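Local coordinates for programmed cell death 6-interacting protein (Homo sapiens, PDB 5WA1) that binds ESCRT-III CHMP4 proteins through its Bro1 domain and takes part in multivesicular body biogenesis, membrane repair, cytokinesis and apoptosis, at residues Q59-L67 against K371-M379. Numbering follows the deposited sequence.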
# COMPACT_ATOMS: atom_id res chain seq x y z
N GLN A 59 -8.84 -22.86 31.60
CA GLN A 59 -8.14 -22.79 30.33
C GLN A 59 -8.64 -21.64 29.46
O GLN A 59 -7.86 -21.07 28.69
CB GLN A 59 -8.27 -24.11 29.57
CG GLN A 59 -7.31 -24.22 28.41
CD GLN A 59 -7.55 -25.43 27.53
OE1 GLN A 59 -8.04 -26.46 28.00
NE2 GLN A 59 -7.21 -25.31 26.25
N TYR A 60 -9.89 -21.26 29.61
CA TYR A 60 -10.32 -20.10 28.90
C TYR A 60 -9.59 -18.97 29.61
O TYR A 60 -8.82 -18.24 29.00
CB TYR A 60 -11.82 -19.96 28.98
CG TYR A 60 -12.52 -21.01 28.15
CD1 TYR A 60 -11.81 -22.06 27.62
CD2 TYR A 60 -13.87 -20.93 27.89
CE1 TYR A 60 -12.43 -23.02 26.85
CE2 TYR A 60 -14.50 -21.89 27.12
CZ TYR A 60 -13.77 -22.93 26.61
OH TYR A 60 -14.38 -23.88 25.85
N CYS A 61 -9.75 -18.85 30.92
CA CYS A 61 -9.07 -17.77 31.62
C CYS A 61 -7.61 -17.69 31.24
O CYS A 61 -7.03 -16.60 31.19
CB CYS A 61 -9.21 -17.97 33.13
SG CYS A 61 -8.30 -16.75 34.11
N ARG A 62 -6.98 -18.83 30.95
CA ARG A 62 -5.60 -18.82 30.47
C ARG A 62 -5.52 -18.20 29.08
O ARG A 62 -4.67 -17.34 28.83
CB ARG A 62 -5.04 -20.25 30.46
CG ARG A 62 -3.60 -20.34 29.98
CD ARG A 62 -3.05 -21.75 30.19
NE ARG A 62 -3.14 -22.18 31.58
CZ ARG A 62 -4.06 -23.01 32.05
NH1 ARG A 62 -4.99 -23.49 31.23
NH2 ARG A 62 -4.07 -23.36 33.33
N ALA A 63 -6.40 -18.62 28.17
CA ALA A 63 -6.41 -18.07 26.83
C ALA A 63 -6.75 -16.58 26.84
O ALA A 63 -6.25 -15.83 25.99
CB ALA A 63 -7.39 -18.84 25.95
N ALA A 64 -7.59 -16.14 27.78
CA ALA A 64 -7.85 -14.71 27.89
C ALA A 64 -6.60 -13.96 28.34
O ALA A 64 -6.32 -12.86 27.86
CB ALA A 64 -9.01 -14.46 28.86
N GLU A 65 -5.84 -14.56 29.26
CA GLU A 65 -4.57 -13.97 29.67
C GLU A 65 -3.59 -13.91 28.50
O GLU A 65 -2.82 -12.95 28.38
CB GLU A 65 -3.97 -14.77 30.82
CG GLU A 65 -3.07 -13.94 31.70
CD GLU A 65 -3.84 -12.87 32.45
OE1 GLU A 65 -4.83 -13.22 33.13
OE2 GLU A 65 -3.47 -11.68 32.33
N GLU A 66 -3.59 -14.93 27.64
CA GLU A 66 -2.71 -14.92 26.48
C GLU A 66 -3.16 -13.91 25.44
O GLU A 66 -2.34 -13.39 24.68
CB GLU A 66 -2.62 -16.31 25.87
CG GLU A 66 -1.73 -17.28 26.64
CD GLU A 66 -0.30 -16.77 26.77
OE1 GLU A 66 0.14 -16.50 27.91
OE2 GLU A 66 0.38 -16.64 25.73
N LEU A 67 -4.47 -13.62 25.38
CA LEU A 67 -4.95 -12.65 24.40
C LEU A 67 -4.57 -11.23 24.80
O LEU A 67 -4.17 -10.42 23.95
CB LEU A 67 -6.46 -12.76 24.22
CG LEU A 67 -6.98 -11.71 23.24
CD1 LEU A 67 -6.34 -11.89 21.86
CD2 LEU A 67 -8.49 -11.73 23.14
N LYS A 371 0.07 -20.12 10.25
CA LYS A 371 -0.04 -21.12 11.31
C LYS A 371 -0.93 -20.62 12.44
O LYS A 371 -0.59 -20.71 13.62
CB LYS A 371 1.35 -21.51 11.83
CG LYS A 371 2.22 -22.24 10.82
CD LYS A 371 3.66 -22.41 11.31
CE LYS A 371 4.37 -21.07 11.40
NZ LYS A 371 5.85 -21.22 11.55
N PHE A 372 -2.08 -20.06 12.06
CA PHE A 372 -2.98 -19.49 13.06
C PHE A 372 -3.69 -20.59 13.84
O PHE A 372 -4.09 -21.62 13.28
CB PHE A 372 -4.01 -18.58 12.40
CG PHE A 372 -5.06 -18.09 13.35
CD1 PHE A 372 -4.75 -17.16 14.33
CD2 PHE A 372 -6.36 -18.57 13.28
CE1 PHE A 372 -5.72 -16.71 15.22
CE2 PHE A 372 -7.33 -18.12 14.16
CZ PHE A 372 -7.01 -17.20 15.14
N THR A 373 -3.83 -20.37 15.14
CA THR A 373 -4.57 -21.27 16.03
C THR A 373 -5.43 -20.40 16.94
O THR A 373 -4.88 -19.63 17.74
CB THR A 373 -3.64 -22.17 16.84
OG1 THR A 373 -2.72 -21.37 17.59
CG2 THR A 373 -2.86 -23.12 15.93
N ASP A 374 -6.75 -20.50 16.82
CA ASP A 374 -7.65 -19.75 17.69
C ASP A 374 -7.48 -20.19 19.13
O ASP A 374 -7.52 -21.39 19.43
CB ASP A 374 -9.11 -19.92 17.23
CG ASP A 374 -10.11 -19.20 18.15
OD1 ASP A 374 -9.72 -18.32 18.94
OD2 ASP A 374 -11.32 -19.52 18.07
N LEU A 375 -7.28 -19.22 20.03
CA LEU A 375 -7.13 -19.51 21.44
C LEU A 375 -8.44 -19.95 22.09
O LEU A 375 -8.41 -20.52 23.19
CB LEU A 375 -6.57 -18.29 22.17
CG LEU A 375 -5.09 -17.97 21.97
CD1 LEU A 375 -4.79 -16.56 22.45
CD2 LEU A 375 -4.22 -18.98 22.71
N PHE A 376 -9.57 -19.69 21.45
CA PHE A 376 -10.89 -20.06 21.95
C PHE A 376 -11.59 -21.00 20.97
O PHE A 376 -12.81 -20.92 20.78
CB PHE A 376 -11.73 -18.82 22.22
CG PHE A 376 -11.12 -17.87 23.20
CD1 PHE A 376 -10.29 -16.85 22.77
CD2 PHE A 376 -11.38 -17.98 24.56
CE1 PHE A 376 -9.72 -15.97 23.67
CE2 PHE A 376 -10.82 -17.10 25.46
CZ PHE A 376 -9.99 -16.09 25.02
N GLU A 377 -10.82 -21.89 20.35
CA GLU A 377 -11.38 -22.75 19.31
C GLU A 377 -12.32 -23.80 19.88
O GLU A 377 -13.33 -24.14 19.26
CB GLU A 377 -10.25 -23.42 18.52
CG GLU A 377 -10.74 -24.26 17.36
CD GLU A 377 -9.60 -24.93 16.61
OE1 GLU A 377 -8.44 -24.80 17.05
OE2 GLU A 377 -9.87 -25.60 15.59
N LYS A 378 -12.01 -24.32 21.07
CA LYS A 378 -12.88 -25.28 21.75
C LYS A 378 -13.93 -24.55 22.58
O LYS A 378 -14.02 -24.69 23.80
CB LYS A 378 -12.05 -26.22 22.61
CG LYS A 378 -11.04 -27.06 21.86
CD LYS A 378 -10.33 -28.00 22.83
CE LYS A 378 -9.27 -28.83 22.15
NZ LYS A 378 -8.66 -29.79 23.12
N MET A 379 -14.74 -23.74 21.90
CA MET A 379 -15.73 -22.93 22.57
C MET A 379 -16.91 -22.60 21.66
O MET A 379 -17.86 -23.37 21.56
CB MET A 379 -15.08 -21.64 23.09
CG MET A 379 -15.99 -20.76 23.92
SD MET A 379 -15.07 -19.48 24.78
CE MET A 379 -16.41 -18.44 25.36
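Phe376 lies against Ala63 with one ring face: the methyl CB of Ala63 stands 4.1 Å from the centroid of the Phe376 ring, 22° off the ring normal, in a CH-pi contact offset toward the rim. With CG anti to the carbonyl carbon (chi1 -58°), the ring is aimed across the helix, and its CZ comes within 3.7 Å of the backbone N of Ala64; the side chains of Ala64 and Leu67 border it more loosely. Ile99 and an edge-to-face Phe103 add to this buried packing. The CB of Ala63 also meets the carbonyl O of Leu375 at 3.4 Å, a close approach to which the small side chain probably contributes. Toward the outside, packing thins: the CD1 branch of Leu375 reaches CB of Glu66 at 4.1 Å, while the Glu66 chain bends away at chi2. At the chain end, the extended Met379 side chain crosses that of Tyr60 at a slant in a Met-aromatic contact, its SD 3.4 Å from CE2 of Tyr60 and oblique to the ring; Ile46 of helix 39-49 touches both side chains. The loop bends through a type I turn from Asp374 to Glu377, combined with an Asx turn in which the Phe376 N-H donates to Asp374 OD1 (2.9 Å, 171°) from above the carboxylate plane. Gln95 of helix 83-97 bonds the same OD1 and the Leu375 N. The last residues of this Bro1 domain construct thus fold back onto helix 56-75, joined to it mainly by apolar, aromatic and sulfur contacts, while polar bonds within the loop and to Gln95 help fix its course.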